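Local atomic coordinates of pyruvate carboxylase n-terminal domain (PDB entry 1ULZ), a protein that forms the biotin carboxylase subunit of a pyruvate carboxylase and carries an ATP-grasp domain between its N-terminal and C-terminal biotin carboxylase domains. Residues A[328-333]-A[389-394]; A[129-134]-A[282-287]. The protein carries 1 engineered substitution. All coordinates share one frame; numbering follows the deposited sequence.

Interaction 1 of 2, residues A[328-333]-A[389-394]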
loop_
_atom_site.group_PDB
_atom_site.type_symbol
_atom_site.label_atom_id
_atom_site.label_comp_id
_atom_site.label_asym_id
_atom_site.label_seq_id
_atom_site.Cartn_x
_atom_site.Cartn_y
_atom_site.Cartn_z
ATOM N N LYS A 328 -14.800 11.486 1.341
ATOM C CA LYS A 328 -13.952 12.346 0.524
ATOM C C LYS A 328 -13.260 11.555 -0.582
ATOM O O LYS A 328 -13.075 10.342 -0.477
ATOM C CB LYS A 328 -12.888 13.030 1.388
ATOM C CG LYS A 328 -13.439 13.812 2.568
ATOM C CD LYS A 328 -14.409 14.897 2.132
ATOM C CE LYS A 328 -14.837 15.731 3.333
ATOM N NZ LYS A 328 -15.962 16.660 3.008
ATOM N N PHE A 329 -12.869 12.258 -1.640
ATOM C CA PHE A 329 -12.209 11.638 -2.782
ATOM C C PHE A 329 -10.854 12.290 -2.980
ATOM O O PHE A 329 -10.750 13.421 -3.458
ATOM C CB PHE A 329 -13.095 11.790 -4.014
ATOM C CG PHE A 329 -14.441 11.144 -3.856
ATOM C CD1 PHE A 329 -14.576 9.767 -3.930
ATOM C CD2 PHE A 329 -15.559 11.906 -3.545
ATOM C CE1 PHE A 329 -15.802 9.158 -3.694
ATOM C CE2 PHE A 329 -16.785 11.305 -3.307
ATOM C CZ PHE A 329 -16.905 9.930 -3.379
ATOM N N ASN A 330 -9.816 11.552 -2.606
ATOM C CA ASN A 330 -8.446 12.033 -2.672
ATOM C C ASN A 330 -7.588 11.290 -3.703
ATOM O O ASN A 330 -7.388 10.079 -3.610
ATOM C CB ASN A 330 -7.834 11.923 -1.268
ATOM C CG ASN A 330 -6.358 12.254 -1.238
ATOM O OD1 ASN A 330 -5.919 13.257 -1.805
ATOM N ND2 ASN A 330 -5.581 11.415 -0.559
ATOM N N GLY A 331 -7.093 12.029 -4.692
ATOM C CA GLY A 331 -6.264 11.436 -5.723
ATOM C C GLY A 331 -6.955 10.409 -6.605
ATOM O O GLY A 331 -8.185 10.300 -6.615
ATOM N N TYR A 332 -6.151 9.652 -7.348
ATOM C CA TYR A 332 -6.660 8.625 -8.247
ATOM C C TYR A 332 -6.007 7.267 -8.046
ATOM O O TYR A 332 -4.821 7.169 -7.716
ATOM C CB TYR A 332 -6.461 9.045 -9.703
ATOM C CG TYR A 332 -7.204 10.301 -10.069
ATOM C CD1 TYR A 332 -6.674 11.551 -9.783
ATOM C CD2 TYR A 332 -8.452 10.235 -10.680
ATOM C CE1 TYR A 332 -7.365 12.705 -10.097
ATOM C CE2 TYR A 332 -9.152 11.379 -10.997
ATOM C CZ TYR A 332 -8.603 12.611 -10.704
ATOM O OH TYR A 332 -9.293 13.753 -11.014
ATOM N N ALA A 333 -6.794 6.221 -8.262
ATOM C CA ALA A 333 -6.302 4.859 -8.130
ATOM C C ALA A 333 -6.610 4.087 -9.402
ATOM O O ALA A 333 -7.678 4.247 -10.000
ATOM C CB ALA A 333 -6.950 4.173 -6.935
ATOM N N ILE A 389 -2.826 -2.514 -7.881
ATOM C CA ILE A 389 -3.478 -1.221 -7.723
ATOM C C ILE A 389 -2.477 -0.148 -7.293
ATOM O O ILE A 389 -1.700 -0.356 -6.361
ATOM C CB ILE A 389 -4.600 -1.292 -6.656
ATOM C CG1 ILE A 389 -5.560 -2.437 -6.977
ATOM C CG2 ILE A 389 -5.357 0.031 -6.596
ATOM C CD1 ILE A 389 -5.348 -3.658 -6.131
ATOM N N THR A 390 -2.497 0.992 -7.977
ATOM C CA THR A 390 -1.600 2.097 -7.649
ATOM C C THR A 390 -2.384 3.379 -7.381
ATOM O O THR A 390 -3.381 3.662 -8.051
ATOM C CB THR A 390 -0.583 2.383 -8.788
ATOM O OG1 THR A 390 -1.283 2.696 -10.002
ATOM C CG2 THR A 390 0.328 1.179 -9.007
ATOM N N TRP A 391 -1.934 4.145 -6.392
ATOM C CA TRP A 391 -2.579 5.410 -6.044
ATOM C C TRP A 391 -1.586 6.567 -6.168
ATOM O O TRP A 391 -0.401 6.405 -5.891
ATOM C CB TRP A 391 -3.109 5.371 -4.606
ATOM C CG TRP A 391 -3.698 6.680 -4.183
ATOM C CD1 TRP A 391 -5.000 7.071 -4.315
ATOM C CD2 TRP A 391 -2.987 7.820 -3.679
ATOM N NE1 TRP A 391 -5.142 8.383 -3.934
ATOM C CE2 TRP A 391 -3.921 8.868 -3.543
ATOM C CE3 TRP A 391 -1.650 8.060 -3.340
ATOM C CZ2 TRP A 391 -3.561 10.133 -3.080
ATOM C CZ3 TRP A 391 -1.294 9.314 -2.884
ATOM C CH2 TRP A 391 -2.246 10.337 -2.758
ATOM N N ALA A 392 -2.083 7.732 -6.574
ATOM C CA ALA A 392 -1.263 8.937 -6.718
ATOM C C ALA A 392 -2.179 10.162 -6.665
ATOM O O ALA A 392 -3.377 10.053 -6.906
ATOM C CB ALA A 392 -0.490 8.903 -8.043
ATOM N N PRO A 393 -1.621 11.346 -6.352
ATOM C CA PRO A 393 -2.368 12.607 -6.256
ATOM C C PRO A 393 -3.058 13.065 -7.543
ATOM O O PRO A 393 -4.121 13.689 -7.502
ATOM C CB PRO A 393 -1.303 13.609 -5.806
ATOM C CG PRO A 393 -0.326 12.760 -5.060
ATOM C CD PRO A 393 -0.222 11.542 -5.936
ATOM N N THR A 394 -2.445 12.762 -8.679
ATOM C CA THR A 394 -2.992 13.165 -9.967
ATOM C C THR A 394 -3.043 12.011 -10.958
ATOM O O THR A 394 -2.332 11.016 -10.814
ATOM C CB THR A 394 -2.148 14.279 -10.594
ATOM O OG1 THR A 394 -0.827 13.782 -10.849
ATOM C CG2 THR A 394 -2.070 15.474 -9.665
#

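Interaction 2 of 2, residues A[129-134]-A[282-287]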
loop_
_atom_site.group_PDB
_atom_site.type_symbol
_atom_site.label_atom_id
_atom_site.label_comp_id
_atom_site.label_asym_id
_atom_site.label_seq_id
_atom_site.Cartn_x
_atom_site.Cartn_y
_atom_site.Cartn_z
ATOM N N VAL A 129 -32.605 5.750 -16.677
ATOM C CA VAL A 129 -32.353 4.575 -17.492
ATOM C C VAL A 129 -32.342 5.040 -18.943
ATOM O O VAL A 129 -32.760 6.161 -19.236
ATOM C CB VAL A 129 -33.462 3.514 -17.302
ATOM C CG1 VAL A 129 -33.539 3.104 -15.839
ATOM C CG2 VAL A 129 -34.799 4.069 -17.769
ATOM N N VAL A 130 -31.860 4.195 -19.849
ATOM C CA VAL A 130 -31.816 4.572 -21.254
ATOM C C VAL A 130 -33.248 4.722 -21.771
ATOM O O VAL A 130 -34.045 3.792 -21.693
ATOM C CB VAL A 130 -31.073 3.513 -22.101
ATOM C CG1 VAL A 130 -31.158 3.871 -23.575
ATOM C CG2 VAL A 130 -29.618 3.428 -21.669
ATOM N N PRO A 131 -33.592 5.905 -22.295
ATOM C CA PRO A 131 -34.946 6.131 -22.810
ATOM C C PRO A 131 -35.235 5.351 -24.090
ATOM O O PRO A 131 -34.334 5.045 -24.863
ATOM C CB PRO A 131 -34.992 7.643 -23.009
ATOM C CG PRO A 131 -33.572 7.978 -23.361
ATOM C CD PRO A 131 -32.779 7.131 -22.384
ATOM N N GLY A 132 -36.500 5.021 -24.296
ATOM C CA GLY A 132 -36.886 4.274 -25.477
ATOM C C GLY A 132 -38.391 4.134 -25.537
ATOM O O GLY A 132 -39.114 4.849 -24.840
ATOM N N SER A 133 -38.871 3.213 -26.361
ATOM C CA SER A 133 -40.304 3.011 -26.500
ATOM C C SER A 133 -40.903 2.296 -25.295
ATOM O O SER A 133 -40.262 1.456 -24.671
ATOM C CB SER A 133 -40.601 2.214 -27.772
ATOM O OG SER A 133 -39.894 0.990 -27.771
ATOM N N ASP A 134 -42.143 2.645 -24.975
ATOM C CA ASP A 134 -42.862 2.035 -23.861
ATOM C C ASP A 134 -43.509 0.769 -24.419
ATOM O O ASP A 134 -44.731 0.683 -24.546
ATOM C CB ASP A 134 -43.940 3.001 -23.354
ATOM C CG ASP A 134 -44.755 2.417 -22.224
ATOM O OD1 ASP A 134 -45.773 3.034 -21.837
ATOM O OD2 ASP A 134 -44.375 1.340 -21.719
ATOM N N ASN A 282 -23.557 11.884 -19.084
ATOM C CA ASN A 282 -24.874 11.517 -18.571
ATOM C C ASN A 282 -24.886 10.013 -18.320
ATOM O O ASN A 282 -24.394 9.239 -19.140
ATOM C CB ASN A 282 -25.965 11.887 -19.581
ATOM C CG ASN A 282 -26.162 13.382 -19.697
ATOM O OD1 ASN A 282 -26.601 14.038 -18.749
ATOM N ND2 ASN A 282 -25.828 13.937 -20.858
ATOM N N LEU A 283 -25.453 9.598 -17.192
ATOM C CA LEU A 283 -25.498 8.181 -16.843
ATOM C C LEU A 283 -26.871 7.547 -17.013
ATOM O O LEU A 283 -27.897 8.201 -16.852
ATOM C CB LEU A 283 -25.041 7.973 -15.395
ATOM C CG LEU A 283 -23.714 8.606 -14.974
ATOM C CD1 LEU A 283 -23.347 8.137 -13.572
ATOM C CD2 LEU A 283 -22.626 8.222 -15.957
ATOM N N TYR A 284 -26.868 6.256 -17.335
ATOM C CA TYR A 284 -28.092 5.487 -17.511
ATOM C C TYR A 284 -27.878 4.129 -16.829
ATOM O O TYR A 284 -26.954 3.392 -17.172
ATOM C CB TYR A 284 -28.397 5.283 -18.996
ATOM C CG TYR A 284 -28.339 6.544 -19.830
ATOM C CD1 TYR A 284 -27.134 6.996 -20.362
ATOM C CD2 TYR A 284 -29.491 7.270 -20.112
ATOM C CE1 TYR A 284 -27.077 8.125 -21.154
ATOM C CE2 TYR A 284 -29.444 8.407 -20.905
ATOM C CZ TYR A 284 -28.236 8.828 -21.425
ATOM O OH TYR A 284 -28.182 9.945 -22.234
ATOM N N PHE A 285 -28.732 3.813 -15.863
ATOM C CA PHE A 285 -28.630 2.561 -15.117
ATOM C C PHE A 285 -28.827 1.323 -15.978
ATOM O O PHE A 285 -29.725 1.270 -16.816
ATOM C CB PHE A 285 -29.634 2.567 -13.961
ATOM C CG PHE A 285 -29.689 1.279 -13.189
ATOM C CD1 PHE A 285 -30.494 0.233 -13.613
ATOM C CD2 PHE A 285 -28.947 1.120 -12.031
ATOM C CE1 PHE A 285 -30.562 -0.950 -12.893
ATOM C CE2 PHE A 285 -29.009 -0.061 -11.304
ATOM C CZ PHE A 285 -29.817 -1.097 -11.733
ATOM N N ILE A 286 -27.972 0.328 -15.755
ATOM C CA ILE A 286 -28.011 -0.931 -16.491
ATOM C C ILE A 286 -28.389 -2.097 -15.581
ATOM O O ILE A 286 -29.304 -2.863 -15.890
ATOM C CB ILE A 286 -26.640 -1.249 -17.123
ATOM C CG1 ILE A 286 -26.278 -0.189 -18.167
ATOM C CG2 ILE A 286 -26.674 -2.633 -17.754
ATOM C CD1 ILE A 286 -27.239 -0.132 -19.335
ATOM N N GLU A 287 -27.669 -2.236 -14.468
ATOM C CA GLU A 287 -27.927 -3.309 -13.515
ATOM C C GLU A 287 -27.145 -3.112 -12.221
ATOM O O GLU A 287 -26.295 -2.225 -12.120
ATOM C CB GLU A 287 -27.550 -4.661 -14.115
ATOM C CG GLU A 287 -26.053 -4.846 -14.302
ATOM C CD GLU A 287 -25.719 -6.198 -14.888
ATOM O OE1 GLU A 287 -26.224 -7.207 -14.348
ATOM O OE2 GLU A 287 -24.955 -6.256 -15.878
HETATM O O HOH W 1 -31.248 1.896 -19.262
#

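Interaction 1 of 2, residues A[328-333]-A[389-394]
Y332 and A392 face each other as an antiparallel hydrogen-bonded pair. Y332 N gives its hydrogen to A392 O at 2.8 Å, and A392 N returns one to Y332 O at 3.0 Å. The next pair, A333 with W391, is non-hydrogen-bonded. Here the strands are closed by CA-H...O contacts, with A333 CA 3.2 Å from T390 O and W391 CA against Y332 O. G331 CA makes a further CA-H...O contact to P393 O.

One side-chain bond extends the backbone ladder. W391 NE1 donates to N330 O over 2.8 Å, with an N-H...O angle of 166°. The acceptor lies in the indole plane, while the N-H meets the carbonyl tilted from its plane. CG of W391 is anti to the backbone N (chi1 176°), which swings the indole along the 330-332 backbone. Its CD1 lies 3.4 Å from Y332 O.

The amide of N330 comes alongside the rim of the indole, ND2 3.5 Å from W391 CZ2, with the two planes 49° apart. G331 has positive phi and no side chain, and its CA passes 3.4 Å from A392 O. Y332 leans out on the same face of the sheet as A392, where its CD1 meets the backbone of T394. A333 and W391 turn to the other face, against M301 of helix 296-303.

T394 is the N-cap residue of helix 395-407, and its OG1 bonds E397. The contact is the end of an antiparallel strand pair, 332-339 with 384-392, in the large antiparallel sheet of the biotin carboxylase fold, just where the second strand hands over to a helix.

Interaction 2 of 2, residues A[129-134]-A[282-287]
This contact belongs to the ATP-grasp part of the chain, where the loop between helices 115-124 and 140-150 passes beside strand 283-289, a strand of the large antiparallel sheet that is outermost within this chain. Y284 does most of the touching. Its first torsion (chi1 -49°) sets CG anti to the carbonyl carbon and beside the backbone N, which carries the ring alongside residues 129-131.

V130 packs at the root of this ring. CG2, the branch beside the backbone N, sits 3.5 Å from Y284 CB and 3.8 Å from Y284 CG. The two side chains cross at about a right angle. Further out, P131 brings CD to 3.9 Å from Y284 CE2. V129 O approaches the ring edge in its plane, 3.6 Å from Y284 CD2. The polar end of the tyrosine is held elsewhere, since its OH bonds D278.

V129 turns its side chain from the strand. Its CG1 still comes within 4.4 Å of F285 CB, while the phenyl ring of F285 leads off toward M122 of helix 115-124. V129 itself packs on K119 and K123 of that helix.

No direct hydrogen bond joins the two segments. A water donates to F285 O at 2.9 Å and lies near V130 N, but the bond from V130 N is too short and so doubtful. The loop is further tied by backbone bonds of P131 to K200 and of F285 to P128.

Just beyond the contact, I286 and E287 both face E274 of strand 269-277, forming a classic beta bulge. The loop after helix 115-124 thus packs, mainly through apolar side chains, against an edge strand of this chain's sheet in the ATP-grasp fold.

How the interactions relate
From the N terminus, the chain reaches 129-134 first, after helix 115-124. Interaction 2 then closes a loop of 147 residues, which holds strands 154-158 to 269-277 and their helices, when strand 283-289 comes alongside. Interaction 1 opens only later, at 328-333, and closes 55 residues on at 389-394. The two therefore follow in series, neither nesting nor crossing. Both reach the same antiparallel sheet: interaction 2 at strand 283-289, outermost within this chain, interaction 1 toward its other side. Their centres are 30 Å apart. One joins an ATP-grasp loop to the sheet, the other pairs strands 332-339 and 384-392, the second of which leads into helix 395-407.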